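PDB 6IF7: chitin binding protein from Tectaria macrodonta, which is probably a copper-dependent lytic polysaccharide monooxygenase of family AA10 that binds chitin and may cleave polysaccharide chains oxidatively. Local coordinates for residues A[62-67]-A[158-163]; A[9-14]-A[69-74]; A[82-87]-A[91-96]; A[105-110]-A[145-150]. One frame throughout, in Å; residues are numbered along the deposited sequence.

Contact 1. Residues A[62-67]-A[158-163]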
# COMPACT_ATOMS: atom_id res chain seq x y z
N GLN A 62 4.45 -3.37 -11.52
CA GLN A 62 3.49 -4.27 -10.84
C GLN A 62 3.68 -4.27 -9.31
O GLN A 62 3.30 -5.23 -8.64
CB GLN A 62 3.60 -5.71 -11.41
CG GLN A 62 3.24 -5.84 -12.89
CD GLN A 62 3.58 -7.23 -13.46
OE1 GLN A 62 3.18 -8.25 -12.93
NE2 GLN A 62 4.32 -7.25 -14.56
N LEU A 63 4.24 -3.20 -8.76
CA LEU A 63 4.44 -3.11 -7.30
C LEU A 63 3.12 -3.17 -6.52
O LEU A 63 3.01 -3.92 -5.55
CB LEU A 63 5.30 -1.90 -6.91
CG LEU A 63 6.82 -2.20 -6.88
CD1 LEU A 63 7.39 -2.38 -8.30
CD2 LEU A 63 7.61 -1.13 -6.15
N CYS A 64 2.10 -2.43 -6.95
CA CYS A 64 0.84 -2.36 -6.22
C CYS A 64 -0.00 -3.63 -6.29
O CYS A 64 -0.73 -3.91 -5.35
CB CYS A 64 0.02 -1.17 -6.70
SG CYS A 64 0.81 0.43 -6.40
N SER A 65 0.10 -4.38 -7.39
CA SER A 65 -0.50 -5.72 -7.48
C SER A 65 0.38 -6.83 -6.91
O SER A 65 -0.08 -7.94 -6.76
CB SER A 65 -0.85 -6.07 -8.93
OG SER A 65 0.30 -6.23 -9.73
N ALA A 66 1.63 -6.51 -6.60
CA ALA A 66 2.65 -7.49 -6.17
C ALA A 66 2.87 -8.59 -7.22
O ALA A 66 3.05 -9.76 -6.89
CB ALA A 66 2.29 -8.10 -4.81
N GLY A 67 2.85 -8.19 -8.49
CA GLY A 67 3.00 -9.11 -9.61
C GLY A 67 1.84 -10.05 -9.84
O GLY A 67 1.96 -10.96 -10.65
N SER A 158 2.07 14.95 -4.51
CA SER A 158 1.58 13.59 -4.71
C SER A 158 2.70 12.57 -4.61
O SER A 158 3.63 12.61 -5.39
CB SER A 158 0.91 13.46 -6.08
OG SER A 158 -0.20 14.32 -6.14
N HIS A 159 2.59 11.69 -3.63
CA HIS A 159 3.54 10.63 -3.40
C HIS A 159 2.79 9.34 -3.09
O HIS A 159 1.55 9.33 -3.07
CB HIS A 159 4.49 11.03 -2.28
CG HIS A 159 5.55 11.96 -2.74
ND1 HIS A 159 6.67 11.53 -3.43
CD2 HIS A 159 5.64 13.31 -2.68
CE1 HIS A 159 7.41 12.58 -3.75
NE2 HIS A 159 6.81 13.66 -3.31
N LEU A 160 3.55 8.27 -2.88
CA LEU A 160 2.98 7.00 -2.53
C LEU A 160 3.78 6.40 -1.39
O LEU A 160 5.01 6.54 -1.32
CB LEU A 160 2.96 6.11 -3.79
CG LEU A 160 2.46 4.68 -3.67
CD1 LEU A 160 1.74 4.28 -4.94
CD2 LEU A 160 3.59 3.68 -3.39
N ILE A 161 3.06 5.75 -0.49
CA ILE A 161 3.65 4.95 0.55
C ILE A 161 3.38 3.47 0.24
O ILE A 161 2.24 3.06 0.02
CB ILE A 161 3.10 5.38 1.91
CG1 ILE A 161 3.63 6.79 2.19
CG2 ILE A 161 3.50 4.39 2.99
CD1 ILE A 161 3.05 7.43 3.41
N TYR A 162 4.47 2.71 0.21
CA TYR A 162 4.46 1.28 -0.05
C TYR A 162 4.79 0.57 1.27
O TYR A 162 5.83 0.83 1.90
CB TYR A 162 5.49 0.92 -1.10
CG TYR A 162 5.32 -0.44 -1.76
CD1 TYR A 162 4.15 -0.76 -2.45
CD2 TYR A 162 6.36 -1.36 -1.76
CE1 TYR A 162 4.00 -1.99 -3.09
CE2 TYR A 162 6.23 -2.59 -2.41
CZ TYR A 162 5.06 -2.91 -3.07
OH TYR A 162 4.95 -4.13 -3.71
N VAL A 163 3.87 -0.29 1.69
CA VAL A 163 4.02 -1.06 2.92
C VAL A 163 4.10 -2.53 2.56
O VAL A 163 3.22 -3.07 1.87
CB VAL A 163 2.90 -0.73 3.92
CG1 VAL A 163 3.10 -1.48 5.24
CG2 VAL A 163 2.91 0.76 4.18
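Tyr162 and Leu63 carry a buried contact, part polar and part apolar, between strand 159-167 of the β-sandwich core and a turn in the loop that runs from helix 54-57 to strand 84-86. The phenol of Tyr162 donates to the backbone carbonyl of Leu63, OH to O 2.7 Å. It meets this oxygen with a C=O...OH angle of 122° and 36° above the carbonyl plane, while Ala66 N, closing the turn at 3.1 Å from Leu63 O, comes from the opposite face. With CG anti to the backbone N (chi1 -163°), the ring extends from the strand and crosses the side chain of Leu63 at about a right angle. Leu63 CD2 lies over one ring face, towards the rim, and Leu63 CB is 4.0 Å from Tyr162 CZ. Two residues earlier on the strand, Leu160 CD1 packs 4.2 Å from Cys64 SG, which is in a disulfide with Cys177 of strand 173-182; the loop is thus held to the sheet covalently as well. A phenylalanine in place of Tyr162 would probably keep much of the packing but leave Leu63 O with the bond from Ala66 N and without its donor from the strand. The two donors satisfy a buried carbonyl from both faces, so one oxygen both closes the turn and ties it to the sandwich.

Contact 2. Residues A[9-14]-A[69-74]; sequences SRVYRC and FKYRGL. Unlike the reference sequence in segment 69-74: Tyr71 (reference Phe).
Arg10, the first residue of helix 10-16, meets Leu74 at both ends of its side chain. Its CB packs 4.0 Å from Leu74 CD2. From CG to NE the chain is fully extended, which carries CD past the Leu74 carbonyl, 3.8 Å from its O. At the tip, NH1 donates to Leu74 O at 2.8 Å with an N-H...O angle of 145°; the acceptor sits at the guanidinium edge, almost exactly in its plane. NE forms a salt bridge with Asp179, and Trp81 adds a cation-pi contact. The helix itself starts with an N-cap, Ser9 OG accepting from Tyr12 N, and the segment 69-74 facing it is a 3-10 turn. Both belong to the long, largely helical excursion between strands 2-6 and 84-86, probably the equivalent of the L2 region of AA10 enzymes. A methionine in place of Arg10 would probably keep some of the apolar packing but leave Leu74 O without this donor and Asp179 without its cationic mate. Next on the helix, Val11 CB rests 3.7 Å from Leu74 CD1, and its CG2 touches both Leu74 methyls and, more loosely, Tyr71 CD1 at 4.4 Å. The hydroxyl of Tyr71 is hydrogen-bonded to the backbone O of Asp41.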
# COMPACT_ATOMS: atom_id res chain seq x y z
N SER A 9 -5.04 2.17 1.75
CA SER A 9 -4.54 1.59 0.50
C SER A 9 -5.53 1.76 -0.64
O SER A 9 -6.73 1.96 -0.41
CB SER A 9 -4.30 0.11 0.69
OG SER A 9 -5.53 -0.56 0.90
N ARG A 10 -5.03 1.70 -1.87
CA ARG A 10 -5.90 1.74 -3.07
C ARG A 10 -6.97 0.64 -3.03
O ARG A 10 -8.15 0.90 -3.28
CB ARG A 10 -5.09 1.53 -4.34
CG ARG A 10 -4.21 2.69 -4.70
CD ARG A 10 -3.39 2.42 -5.93
NE ARG A 10 -2.57 3.61 -6.21
CZ ARG A 10 -1.62 3.68 -7.14
NH1 ARG A 10 -1.35 2.64 -7.95
NH2 ARG A 10 -0.94 4.80 -7.29
N VAL A 11 -6.53 -0.57 -2.69
CA VAL A 11 -7.39 -1.73 -2.69
C VAL A 11 -8.51 -1.63 -1.67
O VAL A 11 -9.66 -1.88 -2.02
CB VAL A 11 -6.60 -3.07 -2.63
CG1 VAL A 11 -6.04 -3.38 -1.24
CG2 VAL A 11 -7.45 -4.22 -3.20
N TYR A 12 -8.19 -1.21 -0.44
CA TYR A 12 -9.21 -1.11 0.60
C TYR A 12 -10.14 0.06 0.36
O TYR A 12 -11.34 -0.08 0.58
CB TYR A 12 -8.57 -1.03 1.98
CG TYR A 12 -9.55 -1.00 3.16
CD1 TYR A 12 -10.69 -1.82 3.18
CD2 TYR A 12 -9.29 -0.19 4.27
CE1 TYR A 12 -11.55 -1.83 4.28
CE2 TYR A 12 -10.15 -0.17 5.38
CZ TYR A 12 -11.29 -0.98 5.38
OH TYR A 12 -12.15 -0.95 6.46
N ARG A 13 -9.62 1.19 -0.11
CA ARG A 13 -10.47 2.33 -0.52
C ARG A 13 -11.47 1.98 -1.64
O ARG A 13 -12.65 2.34 -1.56
CB ARG A 13 -9.61 3.52 -0.97
CG ARG A 13 -10.41 4.74 -1.44
CD ARG A 13 -9.53 5.93 -1.85
NE ARG A 13 -9.23 6.82 -0.73
CZ ARG A 13 -10.09 7.67 -0.17
NH1 ARG A 13 -11.33 7.80 -0.63
NH2 ARG A 13 -9.71 8.41 0.86
N CYS A 14 -10.99 1.33 -2.70
CA CYS A 14 -11.89 0.91 -3.79
C CYS A 14 -12.96 -0.07 -3.28
O CYS A 14 -14.12 0.07 -3.64
CB CYS A 14 -11.12 0.37 -5.00
SG CYS A 14 -10.11 1.63 -5.83
N PHE A 69 -1.61 -10.78 -11.38
CA PHE A 69 -2.53 -10.34 -12.44
C PHE A 69 -3.92 -10.01 -11.91
O PHE A 69 -4.55 -9.05 -12.35
CB PHE A 69 -2.66 -11.44 -13.50
CG PHE A 69 -3.25 -10.97 -14.78
CD1 PHE A 69 -2.49 -10.22 -15.66
CD2 PHE A 69 -4.55 -11.28 -15.11
CE1 PHE A 69 -3.02 -9.80 -16.85
CE2 PHE A 69 -5.09 -10.85 -16.31
CZ PHE A 69 -4.33 -10.10 -17.18
N LYS A 70 -4.40 -10.82 -10.98
CA LYS A 70 -5.64 -10.57 -10.25
C LYS A 70 -5.80 -9.11 -9.77
O LYS A 70 -6.88 -8.54 -9.89
CB LYS A 70 -5.72 -11.53 -9.05
CG LYS A 70 -6.86 -11.28 -8.09
CD LYS A 70 -6.89 -12.33 -7.00
CE LYS A 70 -8.11 -12.14 -6.12
NZ LYS A 70 -8.10 -13.06 -4.94
N TYR A 71 -4.74 -8.53 -9.25
CA TYR A 71 -4.79 -7.16 -8.72
C TYR A 71 -4.24 -6.09 -9.67
O TYR A 71 -3.89 -4.98 -9.23
CB TYR A 71 -4.07 -7.12 -7.37
CG TYR A 71 -4.76 -7.96 -6.32
CD1 TYR A 71 -5.94 -7.52 -5.72
CD2 TYR A 71 -4.24 -9.20 -5.94
CE1 TYR A 71 -6.59 -8.30 -4.75
CE2 TYR A 71 -4.88 -9.98 -4.99
CZ TYR A 71 -6.06 -9.53 -4.40
OH TYR A 71 -6.69 -10.32 -3.43
N ARG A 72 -4.20 -6.40 -10.97
CA ARG A 72 -3.67 -5.49 -12.01
C ARG A 72 -4.30 -4.07 -12.08
O ARG A 72 -3.64 -3.09 -12.44
CB ARG A 72 -3.76 -6.15 -13.39
CG ARG A 72 -5.20 -6.38 -13.88
CD ARG A 72 -5.18 -7.31 -15.09
NE ARG A 72 -6.46 -7.78 -15.61
CZ ARG A 72 -7.24 -8.71 -15.05
NH1 ARG A 72 -6.95 -9.24 -13.86
NH2 ARG A 72 -8.36 -9.09 -15.68
N GLY A 73 -5.58 -3.97 -11.76
CA GLY A 73 -6.21 -2.65 -11.56
C GLY A 73 -5.52 -1.70 -10.57
O GLY A 73 -5.61 -0.48 -10.72
N LEU A 74 -4.83 -2.24 -9.59
CA LEU A 74 -4.07 -1.43 -8.63
C LEU A 74 -2.79 -0.82 -9.22
O LEU A 74 -2.19 0.06 -8.60
CB LEU A 74 -3.67 -2.28 -7.41
CG LEU A 74 -4.80 -2.97 -6.65
CD1 LEU A 74 -4.23 -3.70 -5.45
CD2 LEU A 74 -5.86 -1.98 -6.17

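Contact 3. Residues A[82-87]-A[91-96]; sequences IATPLP and SSFPFR
Two residues beyond Phe93, whose ring packs on Leu86, the carbonyl oxygen of Phe95 is held by two donors: Arg96 NH1 at 3.0 Å from Phe95 O, with an N-H...O angle of 154°, and probably the backbone N of Ile147 on the neighbouring strand. The arginine comes from well above the carbonyl plane, folding back so that one face of its guanidinium group covers Pro94 CB. Between segments 82-87 and 91-96 themselves the contact is apolar and centres on the ring of Phe93. Leu86 CD1 stands over one face in a CH-pi contact, 3.5 Å from the Phe93 ring centroid and 20° off the normal; the fit is tight, with Leu86 CD1 to Phe93 CD1 only 3.3 Å. Pro94 CD covers the opposite face, so the ring is sandwiched between a leucine methyl and the proline that follows it. Having CG anti to the backbone N (chi1 -169°) swings the Phe93 ring towards strand 84-86, where its side chain crosses that of Leu86 at about a right angle. Pro87 CD, 4.2 Å from Phe93 CD1, and Thr84 CG2, 4.3 Å from Phe93 CZ, add looser packing. Phe93 CD2 in turn lies over the face of Phe95. Pro94 is the centre of an inverse gamma turn that leads into strand 95-99. The contact joins strand 84-86 of one sheet to the run-in of strand 95-99 of the other: strand 84-86 pairs in parallel with strand 173-182, while strand 95-99 lies between strands 2-6 and 144-147.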
# COMPACT_ATOMS: atom_id res chain seq x y z
N ILE A 82 -7.37 8.91 -5.25
CA ILE A 82 -7.68 9.77 -4.10
C ILE A 82 -6.57 9.56 -3.08
O ILE A 82 -6.19 8.43 -2.79
CB ILE A 82 -9.08 9.51 -3.52
CG1 ILE A 82 -10.13 9.81 -4.60
CG2 ILE A 82 -9.33 10.41 -2.30
CD1 ILE A 82 -11.57 9.62 -4.16
N ALA A 83 -6.04 10.67 -2.57
CA ALA A 83 -4.84 10.67 -1.77
C ALA A 83 -5.13 11.19 -0.36
O ALA A 83 -6.01 12.03 -0.18
CB ALA A 83 -3.79 11.53 -2.44
N THR A 84 -4.41 10.65 0.61
CA THR A 84 -4.51 11.04 2.00
C THR A 84 -3.49 12.15 2.27
O THR A 84 -2.29 11.91 2.09
CB THR A 84 -4.29 9.83 2.92
OG1 THR A 84 -5.31 8.85 2.65
CG2 THR A 84 -4.37 10.22 4.38
N PRO A 85 -3.95 13.36 2.64
CA PRO A 85 -3.03 14.43 3.05
C PRO A 85 -2.17 13.98 4.23
O PRO A 85 -2.69 13.39 5.17
CB PRO A 85 -3.97 15.57 3.48
CG PRO A 85 -5.23 15.32 2.73
CD PRO A 85 -5.36 13.82 2.66
N LEU A 86 -0.88 14.27 4.18
CA LEU A 86 0.09 13.77 5.15
C LEU A 86 1.17 14.83 5.42
O LEU A 86 1.73 15.35 4.48
CB LEU A 86 0.73 12.50 4.54
CG LEU A 86 1.65 11.63 5.37
CD1 LEU A 86 1.15 11.44 6.77
CD2 LEU A 86 1.82 10.28 4.71
N PRO A 87 1.47 15.17 6.69
CA PRO A 87 2.60 16.10 6.90
C PRO A 87 3.97 15.45 6.69
O PRO A 87 4.21 14.33 7.14
CB PRO A 87 2.42 16.54 8.36
CG PRO A 87 1.62 15.46 8.98
CD PRO A 87 0.67 15.02 7.91
N SER A 91 6.16 13.39 13.39
CA SER A 91 6.20 12.09 14.07
C SER A 91 4.85 11.62 14.63
O SER A 91 4.77 10.53 15.18
CB SER A 91 7.23 12.15 15.20
OG SER A 91 6.84 13.16 16.10
N SER A 92 3.80 12.43 14.49
CA SER A 92 2.52 12.14 15.09
C SER A 92 1.45 11.51 14.17
O SER A 92 0.32 11.27 14.61
CB SER A 92 1.96 13.43 15.67
OG SER A 92 2.88 13.93 16.61
N PHE A 93 1.75 11.27 12.90
CA PHE A 93 0.68 10.75 12.05
C PHE A 93 0.23 9.38 12.56
O PHE A 93 1.09 8.53 12.81
CB PHE A 93 1.07 10.64 10.62
CG PHE A 93 -0.09 10.35 9.73
CD1 PHE A 93 -0.93 11.38 9.32
CD2 PHE A 93 -0.38 9.04 9.33
CE1 PHE A 93 -2.00 11.11 8.49
CE2 PHE A 93 -1.46 8.77 8.50
CZ PHE A 93 -2.27 9.81 8.08
N PRO A 94 -1.10 9.18 12.75
CA PRO A 94 -1.63 7.90 13.24
C PRO A 94 -1.73 6.85 12.12
O PRO A 94 -2.80 6.66 11.53
CB PRO A 94 -3.00 8.27 13.82
CG PRO A 94 -3.42 9.49 13.09
CD PRO A 94 -2.18 10.19 12.60
N PHE A 95 -0.60 6.20 11.83
CA PHE A 95 -0.58 5.13 10.84
C PHE A 95 -1.37 3.92 11.36
O PHE A 95 -1.18 3.48 12.53
CB PHE A 95 0.83 4.67 10.44
CG PHE A 95 1.69 5.75 9.84
CD1 PHE A 95 1.55 6.10 8.50
CD2 PHE A 95 2.66 6.40 10.61
CE1 PHE A 95 2.36 7.09 7.93
CE2 PHE A 95 3.47 7.38 10.06
CZ PHE A 95 3.31 7.72 8.72
N ARG A 96 -2.23 3.38 10.50
CA ARG A 96 -3.05 2.20 10.84
C ARG A 96 -3.02 1.21 9.70
O ARG A 96 -3.15 1.60 8.56
CB ARG A 96 -4.49 2.60 11.11
CG ARG A 96 -4.67 3.67 12.18
CD ARG A 96 -4.45 3.13 13.57
NE ARG A 96 -4.65 4.18 14.58
CZ ARG A 96 -3.70 4.93 15.16
NH1 ARG A 96 -2.39 4.79 14.88
NH2 ARG A 96 -4.06 5.83 16.06

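Contact 4. Residues A[105-110]-A[145-150]. With NAG (2-acetamido-2-deoxy-beta-D-glucopyranose), chain B; NAG (2-acetamido-2-deoxy-beta-D-glucopyranose), chain C.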
# COMPACT_ATOMS: atom_id res chain seq x y z
N GLY A 105 4.63 -10.84 12.33
CA GLY A 105 5.36 -10.27 11.19
C GLY A 105 5.84 -8.86 11.45
O GLY A 105 5.60 -8.29 12.51
N PHE A 106 6.52 -8.30 10.45
CA PHE A 106 7.01 -6.92 10.53
C PHE A 106 6.61 -6.14 9.30
O PHE A 106 6.42 -6.71 8.22
CB PHE A 106 8.54 -6.88 10.72
CG PHE A 106 9.34 -7.47 9.59
CD1 PHE A 106 9.72 -6.70 8.48
CD2 PHE A 106 9.80 -8.78 9.66
CE1 PHE A 106 10.49 -7.24 7.47
CE2 PHE A 106 10.59 -9.33 8.64
CZ PHE A 106 10.93 -8.56 7.54
N PHE A 107 6.49 -4.84 9.48
CA PHE A 107 6.05 -3.93 8.45
C PHE A 107 7.17 -2.99 8.06
O PHE A 107 7.66 -2.23 8.91
CB PHE A 107 4.88 -3.07 8.95
CG PHE A 107 3.66 -3.85 9.32
CD1 PHE A 107 3.53 -4.43 10.57
CD2 PHE A 107 2.59 -3.98 8.41
CE1 PHE A 107 2.38 -5.14 10.92
CE2 PHE A 107 1.45 -4.70 8.76
CZ PHE A 107 1.34 -5.27 10.01
N GLU A 108 7.53 -3.00 6.77
CA GLU A 108 8.44 -2.01 6.20
C GLU A 108 7.63 -0.94 5.45
O GLU A 108 6.81 -1.28 4.60
CB GLU A 108 9.42 -2.68 5.23
CG GLU A 108 10.35 -3.71 5.85
CD GLU A 108 11.17 -4.47 4.82
OE1 GLU A 108 11.00 -4.20 3.59
OE2 GLU A 108 12.02 -5.31 5.24
N PHE A 109 7.87 0.33 5.78
CA PHE A 109 7.25 1.49 5.11
C PHE A 109 8.25 2.20 4.22
O PHE A 109 9.26 2.70 4.69
CB PHE A 109 6.73 2.53 6.12
CG PHE A 109 5.48 2.15 6.83
CD1 PHE A 109 5.43 1.01 7.63
CD2 PHE A 109 4.37 2.96 6.78
CE1 PHE A 109 4.29 0.68 8.34
CE2 PHE A 109 3.22 2.63 7.48
CZ PHE A 109 3.18 1.49 8.25
N TYR A 110 7.94 2.28 2.93
CA TYR A 110 8.74 3.02 1.97
C TYR A 110 7.92 4.17 1.45
O TYR A 110 6.70 4.05 1.33
CB TYR A 110 9.15 2.14 0.79
CG TYR A 110 10.02 0.97 1.20
CD1 TYR A 110 9.44 -0.23 1.68
CD2 TYR A 110 11.43 1.04 1.13
CE1 TYR A 110 10.23 -1.30 2.06
CE2 TYR A 110 12.22 -0.05 1.50
CZ TYR A 110 11.62 -1.22 1.96
OH TYR A 110 12.36 -2.31 2.34
N TYR A 145 -3.49 -2.53 13.51
CA TYR A 145 -2.15 -2.25 14.01
C TYR A 145 -1.94 -0.73 14.00
O TYR A 145 -2.20 -0.08 13.01
CB TYR A 145 -1.10 -2.92 13.14
CG TYR A 145 -1.03 -4.43 13.26
CD1 TYR A 145 -0.54 -5.03 14.42
CD2 TYR A 145 -1.39 -5.25 12.18
CE1 TYR A 145 -0.42 -6.41 14.51
CE2 TYR A 145 -1.29 -6.64 12.26
CZ TYR A 145 -0.81 -7.21 13.43
OH TYR A 145 -0.71 -8.57 13.48
N GLN A 146 -1.50 -0.20 15.14
CA GLN A 146 -1.11 1.20 15.29
C GLN A 146 0.41 1.28 15.19
O GLN A 146 1.13 0.58 15.89
CB GLN A 146 -1.54 1.74 16.67
CG GLN A 146 -3.01 1.50 16.97
CD GLN A 146 -3.56 2.37 18.06
OE1 GLN A 146 -2.85 2.78 18.98
NE2 GLN A 146 -4.85 2.65 17.99
N ILE A 147 0.88 2.15 14.31
CA ILE A 147 2.30 2.25 13.96
C ILE A 147 2.73 3.73 14.09
O ILE A 147 2.02 4.64 13.64
CB ILE A 147 2.53 1.67 12.53
CG1 ILE A 147 2.29 0.14 12.56
CG2 ILE A 147 3.91 2.04 11.97
CD1 ILE A 147 2.16 -0.51 11.21
N THR A 148 3.90 3.93 14.68
CA THR A 148 4.47 5.28 14.87
C THR A 148 5.78 5.42 14.12
O THR A 148 6.64 4.52 14.12
CB THR A 148 4.72 5.56 16.36
OG1 THR A 148 5.46 4.46 16.93
CG2 THR A 148 3.40 5.76 17.10
N GLY A 149 5.95 6.57 13.49
CA GLY A 149 7.18 6.90 12.82
C GLY A 149 7.20 8.35 12.40
O GLY A 149 6.17 9.03 12.45
N THR A 150 8.37 8.80 12.00
CA THR A 150 8.57 10.14 11.49
C THR A 150 8.51 10.05 9.96
O THR A 150 9.22 9.24 9.34
CB THR A 150 9.89 10.74 11.99
OG1 THR A 150 9.84 10.86 13.41
CG2 THR A 150 10.14 12.14 11.39
C1 NAG B . 13.15 -4.84 8.98
C2 NAG B . 14.37 -5.19 8.13
C3 NAG B . 14.42 -6.69 7.98
C4 NAG B . 14.51 -7.35 9.34
C5 NAG B . 13.31 -6.95 10.18
C6 NAG B . 13.46 -7.50 11.59
C7 NAG B . 15.09 -3.68 6.37
C8 NAG B . 14.85 -3.22 4.96
N2 NAG B . 14.27 -4.62 6.80
O3 NAG B . 15.57 -7.03 7.19
O4 NAG B . 14.56 -8.76 9.14
O5 NAG B . 13.23 -5.54 10.24
O6 NAG B . 12.35 -7.05 12.36
O7 NAG B . 15.98 -3.25 7.06
C1 NAG C . 15.61 -9.41 9.85
C2 NAG C . 15.41 -10.92 9.77
C3 NAG C . 16.54 -11.64 10.49
C4 NAG C . 17.90 -11.11 10.05
C5 NAG C . 17.97 -9.59 10.09
C6 NAG C . 19.36 -9.17 9.64
C7 NAG C . 13.22 -12.01 9.61
C8 NAG C . 12.02 -12.52 10.34
N2 NAG C . 14.14 -11.36 10.34
O3 NAG C . 16.47 -13.00 10.10
O4 NAG C . 18.92 -11.63 10.90
O5 NAG C . 16.88 -9.09 9.28
O6 NAG C . 19.37 -7.82 9.24
O7 NAG C . 13.32 -12.23 8.41
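Phe107, Phe109, Tyr145 and Ile147 form part of the hydrophobic core of the β-sandwich typical of AA10 monooxygenases, where two strands from different sheets face each other at 45° with axes 10.6 Å apart. Phe107 turns its edge towards the face of Tyr145 in an edge-to-face pair, ring centroids 5.2 Å apart and planes at 62°; Phe107 CZ comes within 3.5 Å of Tyr145 CD2. The hydroxyl of Tyr145 is hydrogen-bonded to the backbone N of His103, a copper ligand, so this core residue probably helps position the metal site. Ile147 CD1 touches two phenylalanines: it lies over one face of Phe107 near the rim, and it meets Phe109 at the ring edge, 3.7 Å from Phe109 CZ. Ile147 CG1, anti to the carbonyl carbon, sends this branch inwards, while CG2 comes near Phe109 CE1 and CZ from out of the ring plane.

The other side of strand 105-111 carries sugar. NAG (chain B) spreads over the Phe106 ring with C5 above its centre, and its N2 donates to Glu108 OE2 at 2.8 Å in a nearly straight bond of 169°. Tyr110 OH donates to Glu108 OE1 at 2.6 Å, from above the carboxylate plane, which steadies the carboxylate. The neighbouring Asn134-Val135-Thr136 sequence is consistent with an N-linked glycan. Strand 105-111 runs between strands 133-136 and 159-167, with Trp165 stacked on Phe107; strand 144-147 is flanked by strands 95-99 and 140-141.

In the fold
Contacts 3 and 4 lie in the β-sandwich, contact 2 in the helical excursion beside it, and contact 1 joins the two. Contacts 1 and 2 have centres about 10 Å apart and meet where Cys64 SG lies 3.5 Å from Arg10 NH1. Contact 4 is nested within the loop closed by contact 1, and the two share a sheet through a probable bond between Tyr110 N and Tyr162 O, 2.8 Å. Contact 3 reaches contact 1 through Leu86 CD2 and Ile161 CD1. Contacts 2 and 4, about 20 Å apart between centres, each come near the copper: the side chain of Tyr145 lies about 9 Å from it, that of Tyr71 about 11 Å. The outer face of strand 105-111 in contact 4 carries the glycan.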